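Side-chain contacts in 2-dehydropantoate 2-reductase (Enterococcus faecium, PDB 3WFI), which acts as an NAD-dependent D-mandelate dehydrogenase of the ketopantoate reductase family, interconverting D-mandelate and the corresponding 2-keto acid: residues S92-K95 against K96-V100; V117-E120 against N121-I124; T272-D275 against Y276-A280; F297-E300 against L301-K305. All coordinates share one frame; numbering follows the deposited sequence.

Contact 1: S92-K95 against K96-V100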
ATOM      1  N   SER B  92     -21.597 -33.515  -1.939  1.00 22.65           N
ATOM      2  CA  SER B  92     -22.223 -34.814  -2.207  1.00 23.11           C
ATOM      3  C   SER B  92     -23.481 -34.738  -3.108  1.00 22.06           C
ATOM      4  O   SER B  92     -23.924 -35.748  -3.632  1.00 21.32           O
ATOM      5  CB  SER B  92     -22.573 -35.529  -0.893  1.00 23.77           C
ATOM      6  OG  SER B  92     -23.679 -34.908  -0.249  1.00 25.25           O
ATOM      7  N   LEU B  93     -24.049 -33.549  -3.292  1.00 21.43           N
ATOM      8  CA  LEU B  93     -25.235 -33.377  -4.139  1.00 20.69           C
ATOM      9  C   LEU B  93     -24.874 -33.140  -5.595  1.00 20.46           C
ATOM     10  O   LEU B  93     -25.758 -33.060  -6.444  1.00 19.36           O
ATOM     11  CB  LEU B  93     -26.080 -32.199  -3.664  1.00 20.99           C
ATOM     12  CG  LEU B  93     -26.411 -32.282  -2.162  1.00 21.56           C
ATOM     13  CD1 LEU B  93     -27.299 -31.132  -1.714  1.00 22.02           C
ATOM     14  CD2 LEU B  93     -27.031 -33.620  -1.795  1.00 22.39           C
ATOM     15  N   ILE B  94     -23.582 -32.983  -5.859  1.00 20.49           N
ATOM     16  CA  ILE B  94     -23.099 -32.654  -7.184  1.00 21.91           C
ATOM     17  C   ILE B  94     -22.871 -33.931  -7.998  1.00 23.37           C
ATOM     18  O   ILE B  94     -22.061 -34.775  -7.635  1.00 24.04           O
ATOM     19  CB  ILE B  94     -21.787 -31.843  -7.109  1.00 22.12           C
ATOM     20  CG1 ILE B  94     -22.024 -30.542  -6.332  1.00 22.53           C
ATOM     21  CG2 ILE B  94     -21.237 -31.554  -8.503  1.00 22.05           C
ATOM     22  CD1 ILE B  94     -20.774 -29.724  -6.088  1.00 22.43           C
ATOM     23  N   LYS B  95     -23.609 -34.061  -9.095  1.00 24.84           N
ATOM     24  CA  LYS B  95     -23.355 -35.110 -10.073  1.00 24.91           C
ATOM     25  C   LYS B  95     -22.620 -34.500 -11.258  1.00 25.92           C
ATOM     26  O   LYS B  95     -22.354 -33.294 -11.278  1.00 23.47           O
ATOM     27  CB  LYS B  95     -24.644 -35.831 -10.480  1.00 25.86           C
ATOM     28  CG  LYS B  95     -25.815 -34.953 -10.868  1.00 26.19           C
ATOM     29  CD  LYS B  95     -27.058 -35.767 -11.137  1.00 26.59           C
ATOM     30  CE  LYS B  95     -28.156 -34.901 -11.725  1.00 28.19           C
ATOM     31  NZ  LYS B  95     -29.475 -35.594 -11.702  1.00 28.70           N
ATOM     32  N   LYS B  96     -22.265 -35.335 -12.230  1.00 26.14           N
ATOM     33  CA  LYS B  96     -21.403 -34.914 -13.326  1.00 28.41           C
ATOM     34  C   LYS B  96     -21.972 -33.707 -14.075  1.00 26.12           C
ATOM     35  O   LYS B  96     -21.230 -32.800 -14.429  1.00 25.62           O
ATOM     36  CB  LYS B  96     -21.175 -36.090 -14.289  1.00 32.08           C
ATOM     37  CG  LYS B  96     -20.122 -35.829 -15.354  1.00 36.33           C
ATOM     38  CD  LYS B  96     -19.713 -37.103 -16.089  1.00 39.29           C
ATOM     39  CE  LYS B  96     -20.890 -37.787 -16.784  1.00 42.63           C
ATOM     40  NZ  LYS B  96     -21.611 -36.887 -17.735  1.00 44.05           N
ATOM     41  N   ASP B  97     -23.282 -33.703 -14.297  1.00 24.46           N
ATOM     42  CA  ASP B  97     -23.950 -32.672 -15.094  1.00 25.76           C
ATOM     43  C   ASP B  97     -24.611 -31.553 -14.277  1.00 24.96           C
ATOM     44  O   ASP B  97     -25.382 -30.766 -14.825  1.00 23.87           O
ATOM     45  CB  ASP B  97     -25.025 -33.332 -15.971  1.00 27.59           C
ATOM     46  CG  ASP B  97     -24.426 -34.244 -17.028  1.00 29.02           C
ATOM     47  OD1 ASP B  97     -23.200 -34.152 -17.258  1.00 29.98           O
ATOM     48  OD2 ASP B  97     -25.182 -35.037 -17.633  1.00 31.43           O
ATOM     49  N   THR B  98     -24.318 -31.488 -12.982  1.00 22.95           N
ATOM     50  CA  THR B  98     -24.919 -30.468 -12.131  1.00 21.61           C
ATOM     51  C   THR B  98     -24.440 -29.089 -12.557  1.00 21.81           C
ATOM     52  O   THR B  98     -23.234 -28.857 -12.725  1.00 21.17           O
ATOM     53  CB  THR B  98     -24.587 -30.686 -10.652  1.00 21.13           C
ATOM     54  OG1 THR B  98     -25.205 -31.898 -10.201  1.00 20.26           O
ATOM     55  CG2 THR B  98     -25.081 -29.513  -9.805  1.00 20.96           C
ATOM     56  N   GLU B  99     -25.393 -28.183 -12.740  1.00 20.50           N
ATOM     57  CA  GLU B  99     -25.076 -26.812 -13.106  1.00 21.48           C
ATOM     58  C   GLU B  99     -25.122 -25.951 -11.856  1.00 20.22           C
ATOM     59  O   GLU B  99     -25.875 -26.252 -10.915  1.00 20.14           O
ATOM     60  CB  GLU B  99     -26.049 -26.303 -14.177  1.00 22.89           C
ATOM     61  CG  GLU B  99     -25.952 -27.113 -15.452  1.00 24.84           C
ATOM     62  CD  GLU B  99     -26.729 -26.527 -16.602  1.00 27.36           C
ATOM     63  OE1 GLU B  99     -27.895 -26.139 -16.434  1.00 27.37           O
ATOM     64  OE2 GLU B  99     -26.162 -26.484 -17.710  1.00 33.52           O
ATOM     65  N   VAL B 100     -24.311 -24.899 -11.849  1.00 19.15           N
ATOM     66  CA  VAL B 100     -24.264 -23.970 -10.733  1.00 19.38           C
ATOM     67  C   VAL B 100     -24.537 -22.560 -11.238  1.00 19.55           C
ATOM     68  O   VAL B 100     -23.850 -22.071 -12.134  1.00 18.98           O
ATOM     69  CB  VAL B 100     -22.886 -23.968 -10.039  1.00 19.21           C
ATOM     70  CG1 VAL B 100     -22.860 -22.957  -8.895  1.00 18.65           C
ATOM     71  CG2 VAL B 100     -22.524 -25.354  -9.521  1.00 19.40           C
TER

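Contact 2: V117-E120 against N121-I124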
ATOM      1  N   VAL B 117     -17.287 -28.113  -9.779  1.00 26.66           N
ATOM      2  CA  VAL B 117     -17.903 -28.398 -11.067  1.00 26.18           C
ATOM      3  C   VAL B 117     -17.059 -27.767 -12.170  1.00 26.79           C
ATOM      4  O   VAL B 117     -16.443 -26.721 -11.952  1.00 27.63           O
ATOM      5  CB  VAL B 117     -19.377 -27.905 -11.160  1.00 26.57           C
ATOM      6  CG1 VAL B 117     -20.206 -28.406  -9.977  1.00 26.60           C
ATOM      7  CG2 VAL B 117     -19.450 -26.395 -11.249  1.00 26.98           C
ATOM      8  N   PRO B 118     -17.019 -28.397 -13.359  1.00 26.20           N
ATOM      9  CA  PRO B 118     -16.274 -27.778 -14.461  1.00 26.32           C
ATOM     10  C   PRO B 118     -16.866 -26.432 -14.895  1.00 25.39           C
ATOM     11  O   PRO B 118     -18.057 -26.190 -14.724  1.00 24.84           O
ATOM     12  CB  PRO B 118     -16.397 -28.795 -15.591  1.00 26.53           C
ATOM     13  CG  PRO B 118     -17.602 -29.602 -15.258  1.00 27.28           C
ATOM     14  CD  PRO B 118     -17.643 -29.665 -13.762  1.00 26.97           C
ATOM     15  N   MET B 119     -16.011 -25.589 -15.456  1.00 25.50           N
ATOM     16  CA  MET B 119     -16.368 -24.263 -15.917  1.00 25.86           C
ATOM     17  C   MET B 119     -17.572 -24.267 -16.861  1.00 25.12           C
ATOM     18  O   MET B 119     -18.413 -23.369 -16.797  1.00 25.83           O
ATOM     19  CB  MET B 119     -15.149 -23.632 -16.617  1.00 27.63           C
ATOM     20  CG  MET B 119     -15.221 -22.127 -16.800  1.00 28.58           C
ATOM     21  SD  MET B 119     -15.456 -21.228 -15.258  1.00 31.61           S
ATOM     22  CE  MET B 119     -13.980 -21.614 -14.314  1.00 31.52           C
ATOM     23  N   GLU B 120     -17.663 -25.290 -17.713  1.00 24.24           N
ATOM     24  CA  GLU B 120     -18.759 -25.421 -18.680  1.00 23.52           C
ATOM     25  C   GLU B 120     -20.140 -25.484 -18.009  1.00 22.16           C
ATOM     26  O   GLU B 120     -21.157 -25.187 -18.637  1.00 20.64           O
ATOM     27  CB  GLU B 120     -18.534 -26.608 -19.647  1.00 25.13           C
ATOM     28  CG  GLU B 120     -19.119 -27.949 -19.212  1.00 25.20           C
ATOM     29  CD  GLU B 120     -18.856 -29.110 -20.176  1.00 26.68           C
ATOM     30  OE1 GLU B 120     -17.700 -29.579 -20.255  1.00 26.94           O
ATOM     31  OE2 GLU B 120     -19.810 -29.589 -20.824  1.00 26.27           O
ATOM     32  N   ASN B 121     -20.168 -25.856 -16.733  1.00 21.88           N
ATOM     33  CA  ASN B 121     -21.425 -25.965 -15.991  1.00 22.00           C
ATOM     34  C   ASN B 121     -21.679 -24.804 -15.022  1.00 21.38           C
ATOM     35  O   ASN B 121     -22.590 -24.886 -14.185  1.00 19.82           O
ATOM     36  CB  ASN B 121     -21.454 -27.281 -15.208  1.00 22.22           C
ATOM     37  CG  ASN B 121     -21.646 -28.511 -16.097  1.00 23.54           C
ATOM     38  OD1 ASN B 121     -21.341 -29.639 -15.688  1.00 24.44           O
ATOM     39  ND2 ASN B 121     -22.192 -28.313 -17.286  1.00 23.02           N
ATOM     40  N   ILE B 122     -20.893 -23.735 -15.139  1.00 20.31           N
ATOM     41  CA  ILE B 122     -21.034 -22.583 -14.227  1.00 20.17           C
ATOM     42  C   ILE B 122     -21.682 -21.409 -14.953  1.00 19.41           C
ATOM     43  O   ILE B 122     -21.316 -21.076 -16.097  1.00 17.37           O
ATOM     44  CB  ILE B 122     -19.692 -22.143 -13.609  1.00 20.19           C
ATOM     45  CG1 ILE B 122     -19.036 -23.312 -12.878  1.00 20.68           C
ATOM     46  CG2 ILE B 122     -19.908 -21.000 -12.619  1.00 20.53           C
ATOM     47  CD1 ILE B 122     -17.649 -23.021 -12.340  1.00 21.60           C
ATOM     48  N   TYR B 123     -22.644 -20.786 -14.271  1.00 19.41           N
ATOM     49  CA  TYR B 123     -23.368 -19.649 -14.803  1.00 19.14           C
ATOM     50  C   TYR B 123     -23.346 -18.535 -13.756  1.00 19.83           C
ATOM     51  O   TYR B 123     -23.352 -18.798 -12.555  1.00 18.94           O
ATOM     52  CB  TYR B 123     -24.808 -20.033 -15.175  1.00 19.34           C
ATOM     53  CG  TYR B 123     -24.889 -21.161 -16.186  1.00 19.56           C
ATOM     54  CD1 TYR B 123     -25.019 -20.895 -17.542  1.00 20.42           C
ATOM     55  CD2 TYR B 123     -24.792 -22.491 -15.778  1.00 20.25           C
ATOM     56  CE1 TYR B 123     -25.065 -21.917 -18.467  1.00 21.29           C
ATOM     57  CE2 TYR B 123     -24.835 -23.529 -16.691  1.00 21.19           C
ATOM     58  CZ  TYR B 123     -24.983 -23.233 -18.035  1.00 22.23           C
ATOM     59  OH  TYR B 123     -25.013 -24.241 -18.947  1.00 24.86           O
ATOM     60  N   ILE B 124     -23.276 -17.297 -14.225  1.00 20.12           N
ATOM     61  CA  ILE B 124     -23.207 -16.135 -13.339  1.00 21.55           C
ATOM     62  C   ILE B 124     -24.389 -15.240 -13.635  1.00 21.85           C
ATOM     63  O   ILE B 124     -24.788 -15.105 -14.795  1.00 20.18           O
ATOM     64  CB  ILE B 124     -21.901 -15.351 -13.534  1.00 22.36           C
ATOM     65  CG1 ILE B 124     -21.617 -15.091 -15.021  1.00 22.80           C
ATOM     66  CG2 ILE B 124     -20.747 -16.115 -12.917  1.00 22.68           C
ATOM     67  CD1 ILE B 124     -20.566 -14.030 -15.259  1.00 23.37           C
TER
HETATM   68  O   HOH W   1     -21.343 -22.354 -18.610  1.00 18.05           O

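Contact 3: T272-D275 against Y276-A280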
ATOM      1  N   THR B 272     -12.552  -7.808   6.630  1.00 18.25           N
ATOM      2  CA  THR B 272     -13.000  -7.353   5.330  1.00 17.50           C
ATOM      3  C   THR B 272     -13.062  -8.494   4.319  1.00 17.62           C
ATOM      4  O   THR B 272     -12.522  -9.570   4.539  1.00 17.35           O
ATOM      5  CB  THR B 272     -12.063  -6.251   4.773  1.00 17.41           C
ATOM      6  OG1 THR B 272     -10.795  -6.825   4.426  1.00 16.89           O
ATOM      7  CG2 THR B 272     -11.860  -5.120   5.803  1.00 17.36           C
ATOM      8  N   GLU B 273     -13.727  -8.220   3.203  1.00 18.20           N
ATOM      9  CA  GLU B 273     -13.790  -9.122   2.064  1.00 18.80           C
ATOM     10  C   GLU B 273     -12.628  -8.924   1.095  1.00 17.25           C
ATOM     11  O   GLU B 273     -12.721  -9.350  -0.053  1.00 17.05           O
ATOM     12  CB  GLU B 273     -15.069  -8.880   1.282  1.00 20.31           C
ATOM     13  CG  GLU B 273     -16.310  -9.213   2.054  1.00 22.93           C
ATOM     14  CD  GLU B 273     -17.523  -9.214   1.149  1.00 24.79           C
ATOM     15  OE1 GLU B 273     -17.615  -8.287   0.308  1.00 28.07           O
ATOM     16  OE2 GLU B 273     -18.328 -10.155   1.258  1.00 25.74           O
ATOM     17  N   ILE B 274     -11.532  -8.323   1.560  1.00 16.67           N
ATOM     18  CA  ILE B 274     -10.416  -7.975   0.675  1.00 15.93           C
ATOM     19  C   ILE B 274      -9.892  -9.189  -0.129  1.00 15.64           C
ATOM     20  O   ILE B 274      -9.550  -9.053  -1.315  1.00 15.05           O
ATOM     21  CB  ILE B 274      -9.288  -7.250   1.450  1.00 15.65           C
ATOM     22  CG1 ILE B 274      -8.262  -6.636   0.498  1.00 15.64           C
ATOM     23  CG2 ILE B 274      -8.605  -8.185   2.428  1.00 15.88           C
ATOM     24  CD1 ILE B 274      -8.753  -5.436  -0.273  1.00 15.25           C
ATOM     25  N   ASP B 275      -9.875 -10.374   0.480  1.00 16.00           N
ATOM     26  CA  ASP B 275      -9.358 -11.562  -0.224  1.00 17.02           C
ATOM     27  C   ASP B 275     -10.233 -11.981  -1.404  1.00 18.12           C
ATOM     28  O   ASP B 275      -9.771 -12.727  -2.270  1.00 18.45           O
ATOM     29  CB  ASP B 275      -9.160 -12.755   0.715  1.00 17.01           C
ATOM     30  CG  ASP B 275      -8.067 -12.536   1.725  1.00 18.56           C
ATOM     31  OD1 ASP B 275      -7.019 -11.927   1.391  1.00 17.75           O
ATOM     32  OD2 ASP B 275      -8.233 -12.988   2.873  1.00 20.03           O
ATOM     33  N   TYR B 276     -11.481 -11.495  -1.440  1.00 19.20           N
ATOM     34  CA  TYR B 276     -12.427 -11.821  -2.500  1.00 20.13           C
ATOM     35  C   TYR B 276     -12.582 -10.696  -3.503  1.00 19.47           C
ATOM     36  O   TYR B 276     -13.343 -10.822  -4.467  1.00 20.32           O
ATOM     37  CB  TYR B 276     -13.780 -12.202  -1.889  1.00 21.38           C
ATOM     38  CG  TYR B 276     -13.576 -13.360  -0.965  1.00 22.84           C
ATOM     39  CD1 TYR B 276     -13.544 -14.654  -1.453  1.00 24.33           C
ATOM     40  CD2 TYR B 276     -13.297 -13.158   0.380  1.00 24.80           C
ATOM     41  CE1 TYR B 276     -13.301 -15.726  -0.614  1.00 25.40           C
ATOM     42  CE2 TYR B 276     -13.046 -14.224   1.232  1.00 25.50           C
ATOM     43  CZ  TYR B 276     -13.043 -15.505   0.722  1.00 26.36           C
ATOM     44  OH  TYR B 276     -12.795 -16.575   1.557  1.00 28.98           O
ATOM     45  N   ILE B 277     -11.820  -9.617  -3.315  1.00 18.16           N
ATOM     46  CA  ILE B 277     -11.811  -8.520  -4.265  1.00 17.01           C
ATOM     47  C   ILE B 277     -10.409  -8.411  -4.867  1.00 17.12           C
ATOM     48  O   ILE B 277     -10.106  -9.090  -5.845  1.00 16.94           O
ATOM     49  CB  ILE B 277     -12.322  -7.209  -3.623  1.00 16.73           C
ATOM     50  CG1 ILE B 277     -13.655  -7.462  -2.928  1.00 16.79           C
ATOM     51  CG2 ILE B 277     -12.476  -6.120  -4.677  1.00 16.68           C
ATOM     52  CD1 ILE B 277     -14.086  -6.357  -1.969  1.00 17.04           C
ATOM     53  N   ASN B 278      -9.522  -7.617  -4.268  1.00 16.74           N
ATOM     54  CA  ASN B 278      -8.162  -7.518  -4.796  1.00 16.18           C
ATOM     55  C   ASN B 278      -7.430  -8.862  -4.729  1.00 16.33           C
ATOM     56  O   ASN B 278      -6.607  -9.165  -5.587  1.00 15.68           O
ATOM     57  CB  ASN B 278      -7.385  -6.408  -4.078  1.00 16.30           C
ATOM     58  CG  ASN B 278      -8.007  -5.044  -4.301  1.00 15.90           C
ATOM     59  OD1 ASN B 278      -7.592  -4.304  -5.193  1.00 16.50           O
ATOM     60  ND2 ASN B 278      -9.050  -4.725  -3.532  1.00 15.45           N
ATOM     61  N   GLY B 279      -7.709  -9.647  -3.686  1.00 16.25           N
ATOM     62  CA  GLY B 279      -7.081 -10.961  -3.500  1.00 15.76           C
ATOM     63  C   GLY B 279      -7.400 -11.923  -4.622  1.00 15.98           C
ATOM     64  O   GLY B 279      -6.566 -12.743  -5.010  1.00 14.97           O
ATOM     65  N   ALA B 280      -8.616 -11.815  -5.154  1.00 16.22           N
ATOM     66  CA  ALA B 280      -9.056 -12.684  -6.243  1.00 16.12           C
ATOM     67  C   ALA B 280      -8.255 -12.370  -7.489  1.00 15.91           C
ATOM     68  O   ALA B 280      -7.844 -13.269  -8.218  1.00 15.74           O
ATOM     69  CB  ALA B 280     -10.558 -12.499  -6.484  1.00 16.53           C
TER

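Contact 4: F297-E300 against L301-K305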
ATOM      1  N   PHE B 297      -0.289  -5.603  -2.723  1.00 12.83           N
ATOM      2  CA  PHE B 297       0.086  -4.637  -1.665  1.00 12.93           C
ATOM      3  C   PHE B 297      -1.136  -4.105  -0.914  1.00 12.93           C
ATOM      4  O   PHE B 297      -1.127  -4.033   0.316  1.00 13.39           O
ATOM      5  CB  PHE B 297       0.876  -3.484  -2.291  1.00 12.89           C
ATOM      6  CG  PHE B 297       1.715  -2.672  -1.325  1.00 12.74           C
ATOM      7  CD1 PHE B 297       2.368  -1.541  -1.788  1.00 12.56           C
ATOM      8  CD2 PHE B 297       1.901  -3.037   0.010  1.00 12.33           C
ATOM      9  CE1 PHE B 297       3.152  -0.775  -0.956  1.00 12.42           C
ATOM     10  CE2 PHE B 297       2.683  -2.266   0.848  1.00 12.18           C
ATOM     11  CZ  PHE B 297       3.311  -1.132   0.372  1.00 12.20           C
ATOM     12  N   LEU B 298      -2.182  -3.745  -1.645  1.00 13.22           N
ATOM     13  CA  LEU B 298      -3.395  -3.244  -1.025  1.00 13.85           C
ATOM     14  C   LEU B 298      -4.003  -4.321  -0.119  1.00 13.56           C
ATOM     15  O   LEU B 298      -4.464  -4.027   0.981  1.00 12.91           O
ATOM     16  CB  LEU B 298      -4.408  -2.777  -2.077  1.00 14.36           C
ATOM     17  CG  LEU B 298      -5.623  -2.012  -1.540  1.00 14.82           C
ATOM     18  CD1 LEU B 298      -5.215  -0.892  -0.593  1.00 15.29           C
ATOM     19  CD2 LEU B 298      -6.452  -1.446  -2.679  1.00 14.99           C
ATOM     20  N   THR B 299      -3.997  -5.571  -0.595  1.00 13.44           N
ATOM     21  CA  THR B 299      -4.496  -6.673   0.199  1.00 13.47           C
ATOM     22  C   THR B 299      -3.661  -6.832   1.466  1.00 13.29           C
ATOM     23  O   THR B 299      -4.192  -6.952   2.576  1.00 13.43           O
ATOM     24  CB  THR B 299      -4.510  -7.974  -0.627  1.00 13.68           C
ATOM     25  OG1 THR B 299      -5.395  -7.804  -1.745  1.00 13.88           O
ATOM     26  CG2 THR B 299      -4.974  -9.149   0.204  1.00 13.63           C
ATOM     27  N   GLU B 300      -2.344  -6.825   1.297  1.00 12.96           N
ATOM     28  CA  GLU B 300      -1.435  -6.921   2.429  1.00 12.76           C
ATOM     29  C   GLU B 300      -1.661  -5.767   3.431  1.00 12.71           C
ATOM     30  O   GLU B 300      -1.646  -5.985   4.643  1.00 12.28           O
ATOM     31  CB  GLU B 300       0.002  -6.939   1.922  1.00 12.64           C
ATOM     32  CG  GLU B 300       0.381  -8.274   1.286  1.00 12.86           C
ATOM     33  CD  GLU B 300       1.424  -8.141   0.210  1.00 12.72           C
ATOM     34  OE1 GLU B 300       2.086  -7.077   0.134  1.00 12.40           O
ATOM     35  OE2 GLU B 300       1.562  -9.100  -0.573  1.00 13.21           O
ATOM     36  N   LEU B 301      -1.859  -4.551   2.919  1.00 12.58           N
ATOM     37  CA  LEU B 301      -2.065  -3.396   3.787  1.00 13.02           C
ATOM     38  C   LEU B 301      -3.376  -3.467   4.572  1.00 13.42           C
ATOM     39  O   LEU B 301      -3.406  -3.153   5.778  1.00 14.55           O
ATOM     40  CB  LEU B 301      -2.035  -2.106   2.974  1.00 13.24           C
ATOM     41  CG  LEU B 301      -0.659  -1.667   2.509  1.00 13.14           C
ATOM     42  CD1 LEU B 301      -0.788  -0.618   1.404  1.00 13.12           C
ATOM     43  CD2 LEU B 301       0.151  -1.146   3.685  1.00 13.27           C
ATOM     44  N   VAL B 302      -4.442  -3.900   3.915  1.00 13.24           N
ATOM     45  CA  VAL B 302      -5.741  -4.015   4.582  1.00 13.47           C
ATOM     46  C   VAL B 302      -5.659  -5.065   5.674  1.00 13.75           C
ATOM     47  O   VAL B 302      -6.163  -4.861   6.780  1.00 13.77           O
ATOM     48  CB  VAL B 302      -6.873  -4.299   3.587  1.00 12.89           C
ATOM     49  CG1 VAL B 302      -8.158  -4.675   4.300  1.00 13.06           C
ATOM     50  CG2 VAL B 302      -7.102  -3.085   2.705  1.00 13.01           C
ATOM     51  N   HIS B 303      -4.994  -6.185   5.386  1.00 13.81           N
ATOM     52  CA  HIS B 303      -4.799  -7.201   6.423  1.00 14.30           C
ATOM     53  C   HIS B 303      -3.984  -6.686   7.604  1.00 14.16           C
ATOM     54  O   HIS B 303      -4.305  -6.984   8.762  1.00 14.13           O
ATOM     55  CB  HIS B 303      -4.171  -8.473   5.825  1.00 14.55           C
ATOM     56  CG  HIS B 303      -5.123  -9.316   5.048  1.00 14.75           C
ATOM     57  ND1 HIS B 303      -6.417  -9.585   5.465  1.00 15.32           N
ATOM     58  CD2 HIS B 303      -4.967  -9.967   3.873  1.00 14.55           C
ATOM     59  CE1 HIS B 303      -7.007 -10.354   4.572  1.00 14.88           C
ATOM     60  NE2 HIS B 303      -6.149 -10.601   3.602  1.00 14.99           N
ATOM     61  N   ALA B 304      -2.916  -5.939   7.321  1.00 14.07           N
ATOM     62  CA  ALA B 304      -2.114  -5.332   8.376  1.00 14.71           C
ATOM     63  C   ALA B 304      -2.953  -4.364   9.229  1.00 15.48           C
ATOM     64  O   ALA B 304      -2.777  -4.289  10.454  1.00 14.99           O
ATOM     65  CB  ALA B 304      -0.905  -4.614   7.793  1.00 14.79           C
ATOM     66  N   LYS B 305      -3.867  -3.644   8.581  1.00 15.78           N
ATOM     67  CA  LYS B 305      -4.715  -2.684   9.297  1.00 16.70           C
ATOM     68  C   LYS B 305      -5.718  -3.438  10.186  1.00 17.34           C
ATOM     69  O   LYS B 305      -5.919  -3.065  11.344  1.00 17.81           O
ATOM     70  CB  LYS B 305      -5.460  -1.778   8.322  1.00 16.65           C
ATOM     71  CG  LYS B 305      -6.274  -0.650   8.981  1.00 17.54           C
ATOM     72  CD  LYS B 305      -5.395   0.392   9.659  1.00 18.47           C
ATOM     73  CE  LYS B 305      -6.229   1.543  10.210  1.00 19.12           C
ATOM     74  NZ  LYS B 305      -5.380   2.613  10.778  1.00 19.81           N
TER

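Contact 1: S92-K95 against K96-V100
Of the flat groups here, the peptide carbonyl of Lys95 does the work, and Thr98 approaches it from above: Thr98 N lies 63° out of the carbonyl plane, 3.2 Å from Lys95 O. Farther round the turn, the bent chain of Lys96 brings NZ to 3.2 Å from Asp97 OD1, a salt bridge whose hydrogen bond is weak.

The Thr98 hydroxyl then reaches back to the start of the turn. With OG1 beside the backbone N (chi1 -66°), it accepts a bond from Lys95 N at 2.9 Å, bent to 153°. Lys95 CG also leans on this oxygen, while the Ile94 and Thr98 side chains cross at about a right angle, with Ile94 CG2 4.1 Å from Thr98 CB.

This is a type I beta turn from Lys95 to Thr98, by which the chain rounds a corner into strand 98-102 of the Rossmann sheet. The extended Lys95 chain carries NZ away to a salt bridge with Asp72.

Because Thr98 OG1 is also bonded to Val71 O, the buried hydroxyl accepts from one backbone and donates to another. Its rotation is thereby fixed, and the turn is tied to the neighbouring strand 71-76.

Contact 2: V117-E120 against N121-I124
Val117 and Ile122 form the tight side of this turn. Val117 CG2 rests 3.5 Å from Ile122 CG1, the closest apolar approach between the two segments, and Ile122 CD1 lies 4.0 Å from the same Val117 CG2. The isoleucine takes up this place because CG1 stands beside its backbone N (chi1 -57°), leaning back over the preceding residues, where it also meets Pro118 O at 3.6 Å. Two backbone bonds underpin the packing: Asn121 N to Pro118 O at 2.9 Å, and Ile122 N to Met119 O at 3.0 Å. They give the short 3-10 turn that releases the chain into strand 122-127 after helix 109-113.

Packing slackens on the other side. Met119, its chain bent at chi2 and chi3, brings SD no nearer than 4.1 Å to Ile122 CD1. The exposed Glu120 runs alongside Asn121 in the same direction, with carboxylate and amide planes 57° apart and Glu120 CG 3.6 Å from Asn121 ND2. A water here donates to both Glu120 O and Ile122 O, and sits above one face of the Tyr123 ring, toward its rim. Lys156 also donates to Glu120 O, while helix 157-168 packs against the tyrosine.

The division of labour is thus chemical: hydrocarbon branches close the inner side of the turn, whereas on the outer side a water bridges Glu120 O and Ile122 O, and Glu120 O is further supported by a lysine whose charge would probably polarise that carbonyl.

Contact 3: T272-D275 against Y276-A280
Ile274 O is gripped by two backbone donors from the following residues. Gly279 N approaches at 3.1 Å, tilted only 17° from the carbonyl plane, whereas Ile277 N, equally close to Ile274 O, comes from well above it, 66° out. One residue earlier, Glu273 O accepts a bond from Tyr276 N at 2.8 Å and is flanked by the Ile277 side chain, whose CG1 lies 3.6 Å from that oxygen. The Tyr276 ring has Asp275 O over one face and Glu273 O at its edge, near its plane. Gly279, having no side chain, lets its CA come within 3.4 Å of Asp275 O in a CA-H...O contact.

The bonds from Tyr276 N and Ile277 N each reach back three residues, as in a 3-10 turn; the one from Gly279 N spans five and bridges the junction with the alpha helix, where Ile277 occupies the N-cap position and helix 278-288 starts directly after it. The turn holds Glu273, a residue that binds NAD(+), and sets the glutamate side chain about 5 Å from that of Lys79, another residue of the coenzyme site.

The next shell fixes the turn from outside. Thr272 OG1 receives a weak bond from Ile274 N at 3.3 Å while it is also bonded to Glu306. Asp275, with CG beside its backbone N (chi1 -67°), sends OD1 to His303 of helix 293-308, and its carbonyl oxygen is bonded to Arg283 of helix 278-288. Met261 of helix 260-267 packs on both Ile274 and Ile277, and Met81 of helix 80-90 touches Glu273 and Tyr276.

Contact 4: F297-E300 against L301-K305
Leu301 lies back across Phe297, one helical turn earlier, and each of its carbons finds a partner there. CB begins 3.4 Å from Phe297 O, the same carbonyl that accepts the bond from Leu301 N at 2.8 Å. With chi1 at -74°, CG sits beside the backbone N and is steered toward the earlier turn, coming 3.8 Å from Phe297 CE2. The branch then divides. Leu301 CD1 passes over the ring face, 4.0 Å from the Phe297 centroid and 18° off the ring normal, a CH-pi contact; Leu301 CD2 stays near the ring's rim, 4.0 Å from CE2. The phenylalanine meets it by setting its own CG beside the carbonyl carbon (chi1 -160°).

On another flank of the same helix Thr299 and His303 run side by side, with Thr299 CG2 3.8 Å from His303 CD2. Their backbones are joined too, His303 N to Thr299 O at 3.0 Å, one of four successive i to i+4 bonds that mark a regular alpha helix. Thr299 OG1 is bonded to Cys295 O, and His303 ND1 to Glu306, while the other ring nitrogen of the histidine turns to the 272-275 segment.

Helix 293-308 is thus shared between two interfaces. The Phe297, Leu301 and Glu300 side faces the second subunit, where Tyr294 of that subunit stacks on the phenylalanine and, with its Lys216, binds the glutamate carboxylate. Within its own chain the helix lies against helix 194-201, whose Ile200 touches Leu298, Leu301 and Val302, and against the start of helix 278-288 at Thr299.

How the contacts relate
The four contacts fall into two pairs along the chain. Contacts 1 and 2 come first, centres 10 Å apart, in the Rossmann-type coenzyme domain; they lead into neighbouring parallel strands 98-102 and 122-127, joined by a probable hydrogen bond from Tyr123 OH to Glu99 OE2. Contacts 3 and 4 follow in the helical C-terminal region, also 10 Å apart by centres, where the start of helix 278-288 meets helix 293-308 and Thr272 packs on Val302. Between the pairs, centres are 21 to 36 Å apart, without touching. Contact 3 carries an NAD(+)-binding residue toward the first domain, while contact 4 continues outward to the second subunit, linking coenzyme site and dimer interface through adjoining helices.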